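Local coordinates for vesicular integral-membrane protein VIP36 (Canis lupus familiaris, PDB 2DUR) that serves as a calcium-dependent lumenal lectin of the early secretory pathway, binding high-mannose glycans and helping to transport and sort the glycoproteins that carry them, at residues H5-Y16 with I220-M229. Residues are numbered along the deposited sequence; the frame is centred on the assembly and turned at random.
Sequences HLKREHSLIKPY and IISMKLFQLM
His5, Leu225 and Leu12 bury the most surface where the N-terminal segment 5-16 runs along the edge of strand 217-227. Gln227 N donates to His5 O at 2.9 Å. The His5 ring carries Met229 over one face: CG of Met229 stands 3.9 Å from the ring centroid, while the sulfur lies oblique to it. A water in the ring plane, beside His5 ND1, donates to Gln227 OE1, and a second water joins that oxygen to Lys7 NZ. Leu225 O accepts Lys7 N at 2.7 Å, almost straight on, and Leu225 N donates to Ser11 OG at 3.1 Å. Turned beside its own backbone N (chi1 -58°), this OG also donates to Lys7 O from above the carbonyl plane, its two bonds together linking the turn 7-11 to the strand. Leu225 CB packs on His10 CB at 3.9 Å. Leu12 forms an antiparallel hydrogen-bonded pair with Met223, and its CD2 meets Ile220 CG2 at 3.7 Å, the two side chains crossing at about a right angle. Farther on, Tyr16 OH donates to Ile221 O, which lies at the ring edge. Strand 217-227 belongs to one sheet of the legume-lectin-like beta sandwich; its other edge pairs with strand 64-73, the ladder interrupted by a classic beta bulge where Ile221 and Ser222 both face His69. Leu12 touches Val40 of strand 40-43 in the same sheet and Trp27 of strand 27-31 in the facing sheet.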
ATOM      1  N   HIS A   5     -20.354  -5.025   3.344  1.00 35.51           N
ATOM      2  CA  HIS A   5     -19.199  -5.572   4.034  1.00 32.69           C
ATOM      3  C   HIS A   5     -18.075  -4.543   4.171  1.00 30.69           C
ATOM      4  O   HIS A   5     -16.966  -4.885   4.604  1.00 28.74           O
ATOM      5  CB  HIS A   5     -18.695  -6.841   3.332  1.00 33.25           C
ATOM      6  CG  HIS A   5     -19.747  -7.899   3.174  1.00 34.61           C
ATOM      7  ND1 HIS A   5     -20.404  -8.457   4.249  1.00 35.75           N
ATOM      8  CD2 HIS A   5     -20.263  -8.490   2.069  1.00 36.30           C
ATOM      9  CE1 HIS A   5     -21.277  -9.350   3.813  1.00 36.27           C
ATOM     10  NE2 HIS A   5     -21.207  -9.393   2.495  1.00 36.00           N
ATOM     11  N   LEU A   6     -18.378  -3.287   3.828  1.00 28.91           N
ATOM     12  CA  LEU A   6     -17.460  -2.173   4.131  1.00 27.72           C
ATOM     13  C   LEU A   6     -17.154  -2.090   5.615  1.00 27.19           C
ATOM     14  O   LEU A   6     -18.063  -2.081   6.458  1.00 26.88           O
ATOM     15  CB  LEU A   6     -18.036  -0.829   3.662  1.00 27.84           C
ATOM     16  CG  LEU A   6     -17.118   0.398   3.816  1.00 27.56           C
ATOM     17  CD1 LEU A   6     -15.993   0.367   2.781  1.00 27.60           C
ATOM     18  CD2 LEU A   6     -17.909   1.707   3.701  1.00 27.78           C
ATOM     19  N   LYS A   7     -15.871  -2.004   5.960  1.00 25.37           N
ATOM     20  CA  LYS A   7     -15.502  -1.842   7.362  1.00 24.34           C
ATOM     21  C   LYS A   7     -15.065  -0.399   7.569  1.00 24.28           C
ATOM     22  O   LYS A   7     -13.953  -0.032   7.233  1.00 23.12           O
ATOM     23  CB  LYS A   7     -14.413  -2.838   7.769  1.00 25.21           C
ATOM     24  CG  LYS A   7     -14.938  -4.273   7.871  1.00 26.38           C
ATOM     25  CD  LYS A   7     -15.807  -4.405   9.134  1.00 30.91           C
ATOM     26  CE  LYS A   7     -16.776  -5.556   9.040  1.00 34.75           C
ATOM     27  NZ  LYS A   7     -17.631  -5.612  10.265  1.00 37.45           N
ATOM     28  N   ARG A   8     -15.972   0.436   8.071  1.00 23.55           N
ATOM     29  CA  ARG A   8     -15.699   1.878   8.053  1.00 24.43           C
ATOM     30  C   ARG A   8     -14.491   2.278   8.897  1.00 23.78           C
ATOM     31  O   ARG A   8     -13.782   3.245   8.559  1.00 24.63           O
ATOM     32  CB  ARG A   8     -16.953   2.674   8.453  1.00 24.35           C
ATOM     33  CG  ARG A   8     -16.804   4.211   8.408  1.00 25.13           C
ATOM     34  CD  ARG A   8     -16.563   4.729   7.017  1.00 27.07           C
ATOM     35  NE  ARG A   8     -16.303   6.169   7.019  1.00 28.61           N
ATOM     36  CZ  ARG A   8     -15.102   6.722   7.192  1.00 29.20           C
ATOM     37  NH1 ARG A   8     -14.028   5.958   7.394  1.00 24.48           N
ATOM     38  NH2 ARG A   8     -14.972   8.048   7.169  1.00 28.43           N
ATOM     39  N   GLU A   9     -14.230   1.518   9.952  1.00 23.76           N
ATOM     40  CA  GLU A   9     -13.171   1.837  10.903  1.00 23.82           C
ATOM     41  C   GLU A   9     -11.772   1.610  10.296  1.00 23.11           C
ATOM     42  O   GLU A   9     -10.771   2.126  10.805  1.00 23.98           O
ATOM     43  CB  GLU A   9     -13.334   1.058  12.210  1.00 24.57           C
ATOM     44  CG  GLU A   9     -13.105  -0.445  12.122  1.00 26.18           C
ATOM     45  CD  GLU A   9     -14.335  -1.258  11.714  1.00 28.41           C
ATOM     46  OE1 GLU A   9     -15.187  -0.793  10.915  1.00 29.71           O
ATOM     47  OE2 GLU A   9     -14.425  -2.409  12.191  1.00 31.85           O
ATOM     48  N   HIS A  10     -11.730   0.831   9.220  1.00 21.82           N
ATOM     49  CA  HIS A  10     -10.479   0.559   8.493  1.00 21.58           C
ATOM     50  C   HIS A  10     -10.433   1.279   7.155  1.00 21.58           C
ATOM     51  O   HIS A  10      -9.590   0.973   6.277  1.00 21.18           O
ATOM     52  CB  HIS A  10     -10.278  -0.960   8.313  1.00 21.42           C
ATOM     53  CG  HIS A  10     -10.165  -1.717   9.602  1.00 21.56           C
ATOM     54  ND1 HIS A  10      -9.312  -1.340  10.614  1.00 22.14           N
ATOM     55  CD2 HIS A  10     -10.797  -2.838  10.037  1.00 23.23           C
ATOM     56  CE1 HIS A  10      -9.415  -2.197  11.616  1.00 22.60           C
ATOM     57  NE2 HIS A  10     -10.308  -3.117  11.290  1.00 23.10           N
ATOM     58  N   SER A  11     -11.315   2.265   6.984  1.00 20.95           N
ATOM     59  CA  SER A  11     -11.408   2.981   5.727  1.00 20.16           C
ATOM     60  C   SER A  11     -11.151   4.465   5.925  1.00 20.74           C
ATOM     61  O   SER A  11     -11.361   4.986   7.010  1.00 20.91           O
ATOM     62  CB  SER A  11     -12.803   2.801   5.095  1.00 20.33           C
ATOM     63  OG  SER A  11     -13.099   1.418   4.872  1.00 19.84           O
ATOM     64  N   LEU A  12     -10.724   5.113   4.853  1.00 21.25           N
ATOM     65  CA  LEU A  12     -10.454   6.544   4.820  1.00 22.58           C
ATOM     66  C   LEU A  12     -11.365   7.083   3.738  1.00 22.81           C
ATOM     67  O   LEU A  12     -11.199   6.789   2.557  1.00 22.55           O
ATOM     68  CB  LEU A  12      -8.980   6.795   4.459  1.00 21.69           C
ATOM     69  CG  LEU A  12      -8.586   8.262   4.194  1.00 22.29           C
ATOM     70  CD1 LEU A  12      -8.210   8.963   5.513  1.00 21.93           C
ATOM     71  CD2 LEU A  12      -7.478   8.382   3.137  1.00 22.68           C
ATOM     72  N   ILE A  13     -12.372   7.869   4.130  1.00 24.08           N
ATOM     73  CA  ILE A  13     -13.367   8.322   3.158  1.00 24.86           C
ATOM     74  C   ILE A  13     -13.679   9.795   3.423  1.00 26.01           C
ATOM     75  O   ILE A  13     -13.884  10.170   4.584  1.00 26.16           O
ATOM     76  CB  ILE A  13     -14.680   7.482   3.274  1.00 25.07           C
ATOM     77  CG1 ILE A  13     -14.395   5.991   3.029  1.00 25.44           C
ATOM     78  CG2 ILE A  13     -15.706   7.964   2.278  1.00 25.03           C
ATOM     79  CD1 ILE A  13     -15.577   5.057   3.309  1.00 25.17           C
ATOM     80  N   LYS A  14     -13.680  10.609   2.368  1.00 27.74           N
ATOM     81  CA  LYS A  14     -13.961  12.048   2.535  1.00 30.64           C
ATOM     82  C   LYS A  14     -15.325  12.242   3.212  1.00 31.20           C
ATOM     83  O   LYS A  14     -16.257  11.477   2.934  1.00 31.47           O
ATOM     84  CB  LYS A  14     -13.742  12.900   1.266  1.00 30.31           C
ATOM     85  CG  LYS A  14     -14.360  12.479  -0.056  1.00 33.50           C
ATOM     86  CD  LYS A  14     -13.842  13.436  -1.155  1.00 32.77           C
ATOM     87  CE  LYS A  14     -13.430  12.725  -2.460  1.00 35.98           C
ATOM     88  NZ  LYS A  14     -12.569  13.550  -3.420  1.00 34.99           N
ATOM     89  N   PRO A  15     -15.430  13.247   4.119  1.00 31.87           N
ATOM     90  CA  PRO A  15     -14.480  14.344   4.337  1.00 31.83           C
ATOM     91  C   PRO A  15     -13.397  14.036   5.380  1.00 31.33           C
ATOM     92  O   PRO A  15     -12.739  14.952   5.914  1.00 31.84           O
ATOM     93  CB  PRO A  15     -15.395  15.473   4.830  1.00 32.25           C
ATOM     94  CG  PRO A  15     -16.485  14.742   5.612  1.00 31.86           C
ATOM     95  CD  PRO A  15     -16.564  13.322   5.061  1.00 32.81           C
ATOM     96  N   TYR A  16     -13.219  12.748   5.652  1.00 29.79           N
ATOM     97  CA  TYR A  16     -12.221  12.240   6.576  1.00 29.15           C
ATOM     98  C   TYR A  16     -12.660  12.524   7.996  1.00 29.52           C
ATOM     99  O   TYR A  16     -12.632  13.663   8.480  1.00 29.82           O
ATOM    100  CB  TYR A  16     -10.811  12.743   6.225  1.00 27.72           C
ATOM    101  CG  TYR A  16     -10.539  12.593   4.744  1.00 27.10           C
ATOM    102  CD1 TYR A  16     -10.279  13.703   3.944  1.00 25.11           C
ATOM    103  CD2 TYR A  16     -10.600  11.333   4.124  1.00 24.87           C
ATOM    104  CE1 TYR A  16     -10.053  13.584   2.589  1.00 23.90           C
ATOM    105  CE2 TYR A  16     -10.379  11.192   2.758  1.00 21.45           C
ATOM    106  CZ  TYR A  16     -10.109  12.314   1.992  1.00 23.23           C
ATOM    107  OH  TYR A  16      -9.875  12.238   0.645  1.00 23.03           O
ATOM    108  N   ILE A 220      -3.918  10.236  -1.740  1.00 17.86           N
ATOM    109  CA  ILE A 220      -4.870   9.143  -1.447  1.00 18.81           C
ATOM    110  C   ILE A 220      -6.239   9.790  -1.325  1.00 19.44           C
ATOM    111  O   ILE A 220      -6.446  10.609  -0.440  1.00 20.11           O
ATOM    112  CB  ILE A 220      -4.538   8.416  -0.118  1.00 18.65           C
ATOM    113  CG1 ILE A 220      -3.107   7.859  -0.140  1.00 20.22           C
ATOM    114  CG2 ILE A 220      -5.557   7.275   0.169  1.00 19.65           C
ATOM    115  CD1 ILE A 220      -2.837   6.768  -1.191  1.00 19.62           C
ATOM    116  N   ILE A 221      -7.164   9.432  -2.224  1.00 19.40           N
ATOM    117  CA  ILE A 221      -8.531   9.979  -2.143  1.00 19.77           C
ATOM    118  C   ILE A 221      -9.370   9.155  -1.172  1.00 19.70           C
ATOM    119  O   ILE A 221     -10.074   9.696  -0.317  1.00 20.52           O
ATOM    120  CB  ILE A 221      -9.207  10.067  -3.515  1.00 19.67           C
ATOM    121  CG1 ILE A 221      -8.526  11.105  -4.413  1.00 22.52           C
ATOM    122  CG2 ILE A 221     -10.716  10.431  -3.351  1.00 20.47           C
ATOM    123  CD1 ILE A 221      -7.228  10.648  -5.108  1.00 23.57           C
ATOM    124  N   SER A 222      -9.294   7.828  -1.299  1.00 19.07           N
ATOM    125  CA  SER A 222     -10.004   6.972  -0.372  1.00 18.61           C
ATOM    126  C   SER A 222      -9.291   5.638  -0.252  1.00 18.98           C
ATOM    127  O   SER A 222      -8.550   5.243  -1.165  1.00 19.00           O
ATOM    128  CB  SER A 222     -11.461   6.726  -0.839  1.00 18.94           C
ATOM    129  OG  SER A 222     -11.467   6.044  -2.068  1.00 19.57           O
ATOM    130  N   MET A 223      -9.526   4.989   0.874  1.00 19.74           N
ATOM    131  CA  MET A 223      -9.147   3.599   1.115  1.00 21.16           C
ATOM    132  C   MET A 223     -10.384   2.941   1.695  1.00 20.21           C
ATOM    133  O   MET A 223     -10.916   3.391   2.703  1.00 20.33           O
ATOM    134  CB  MET A 223      -7.993   3.556   2.109  1.00 21.27           C
ATOM    135  CG  MET A 223      -6.736   4.196   1.509  1.00 22.73           C
ATOM    136  SD  MET A 223      -5.317   4.117   2.599  1.00 26.64           S
ATOM    137  CE  MET A 223      -4.959   2.366   2.643  1.00 26.37           C
ATOM    138  N   LYS A 224     -10.872   1.898   1.031  1.00 20.54           N
ATOM    139  CA  LYS A 224     -12.119   1.268   1.445  1.00 20.46           C
ATOM    140  C   LYS A 224     -11.835  -0.194   1.658  1.00 20.00           C
ATOM    141  O   LYS A 224     -11.421  -0.883   0.718  1.00 20.94           O
ATOM    142  CB  LYS A 224     -13.202   1.471   0.378  1.00 20.94           C
ATOM    143  CG  LYS A 224     -13.644   2.930   0.257  1.00 22.84           C
ATOM    144  CD  LYS A 224     -14.587   3.116  -0.933  1.00 26.16           C
ATOM    145  CE  LYS A 224     -14.988   4.576  -1.109  1.00 28.51           C
ATOM    146  NZ  LYS A 224     -16.064   4.691  -2.153  1.00 31.01           N
ATOM    147  N   LEU A 225     -12.000  -0.630   2.896  1.00 19.53           N
ATOM    148  CA  LEU A 225     -11.650  -1.994   3.270  1.00 19.63           C
ATOM    149  C   LEU A 225     -12.920  -2.808   3.405  1.00 20.69           C
ATOM    150  O   LEU A 225     -13.810  -2.448   4.196  1.00 20.59           O
ATOM    151  CB  LEU A 225     -10.861  -1.988   4.582  1.00 20.40           C
ATOM    152  CG  LEU A 225     -10.178  -3.282   5.034  1.00 21.95           C
ATOM    153  CD1 LEU A 225     -11.169  -4.285   5.564  1.00 24.90           C
ATOM    154  CD2 LEU A 225      -9.322  -3.893   3.936  1.00 21.43           C
ATOM    155  N   PHE A 226     -12.970  -3.929   2.680  1.00 20.78           N
ATOM    156  CA  PHE A 226     -14.139  -4.819   2.709  1.00 21.19           C
ATOM    157  C   PHE A 226     -13.809  -6.145   3.365  1.00 21.68           C
ATOM    158  O   PHE A 226     -12.752  -6.718   3.100  1.00 21.82           O
ATOM    159  CB  PHE A 226     -14.627  -5.060   1.286  1.00 21.21           C
ATOM    160  CG  PHE A 226     -15.066  -3.805   0.593  1.00 22.87           C
ATOM    161  CD1 PHE A 226     -14.195  -3.116  -0.245  1.00 22.69           C
ATOM    162  CD2 PHE A 226     -16.350  -3.303   0.792  1.00 24.22           C
ATOM    163  CE1 PHE A 226     -14.594  -1.947  -0.884  1.00 24.50           C
ATOM    164  CE2 PHE A 226     -16.750  -2.130   0.170  1.00 24.42           C
ATOM    165  CZ  PHE A 226     -15.881  -1.454  -0.673  1.00 24.40           C
ATOM    166  N   GLN A 227     -14.698  -6.612   4.240  1.00 21.48           N
ATOM    167  CA  GLN A 227     -14.589  -7.945   4.782  1.00 22.49           C
ATOM    168  C   GLN A 227     -15.103  -8.939   3.739  1.00 23.25           C
ATOM    169  O   GLN A 227     -16.183  -8.763   3.176  1.00 23.08           O
ATOM    170  CB  GLN A 227     -15.402  -8.072   6.065  1.00 22.77           C
ATOM    171  CG  GLN A 227     -15.324  -9.440   6.697  1.00 26.01           C
ATOM    172  CD  GLN A 227     -16.154  -9.555   7.964  1.00 30.88           C
ATOM    173  OE1 GLN A 227     -16.929  -8.653   8.305  1.00 34.17           O
ATOM    174  NE2 GLN A 227     -15.987 -10.659   8.672  1.00 32.10           N
ATOM    175  N   LEU A 228     -14.297  -9.955   3.456  1.00 23.43           N
ATOM    176  CA  LEU A 228     -14.732 -11.067   2.629  1.00 24.37           C
ATOM    177  C   LEU A 228     -15.319 -12.143   3.539  1.00 24.59           C
ATOM    178  O   LEU A 228     -14.739 -12.493   4.568  1.00 24.75           O
ATOM    179  CB  LEU A 228     -13.551 -11.623   1.819  1.00 23.56           C
ATOM    180  CG  LEU A 228     -12.771 -10.612   0.967  1.00 23.82           C
ATOM    181  CD1 LEU A 228     -11.609 -11.281   0.236  1.00 24.31           C
ATOM    182  CD2 LEU A 228     -13.695  -9.928  -0.022  1.00 23.90           C
ATOM    183  N   MET A 229     -16.492 -12.649   3.161  1.00 26.58           N
ATOM    184  CA  MET A 229     -17.150 -13.682   3.951  1.00 27.86           C
ATOM    185  C   MET A 229     -16.646 -15.030   3.444  1.00 27.84           C
ATOM    186  O   MET A 229     -17.138 -15.584   2.446  1.00 28.91           O
ATOM    187  CB  MET A 229     -18.678 -13.563   3.865  1.00 28.57           C
ATOM    188  CG  MET A 229     -19.244 -12.192   4.294  1.00 31.13           C
ATOM    189  SD  MET A 229     -18.536 -11.468   5.794  1.00 37.52           S
ATOM    190  CE  MET A 229     -19.063 -12.643   7.043  1.00 36.60           C
TER
HETATM  191  O   HOH W   1     -19.174  -7.605   7.114  1.00 37.64           O
HETATM  192  O   HOH W   2     -16.941  -7.913  11.335  1.00 47.98           O
HETATM  193  O   HOH W   3     -12.865   9.695  -0.040  1.00 26.63           O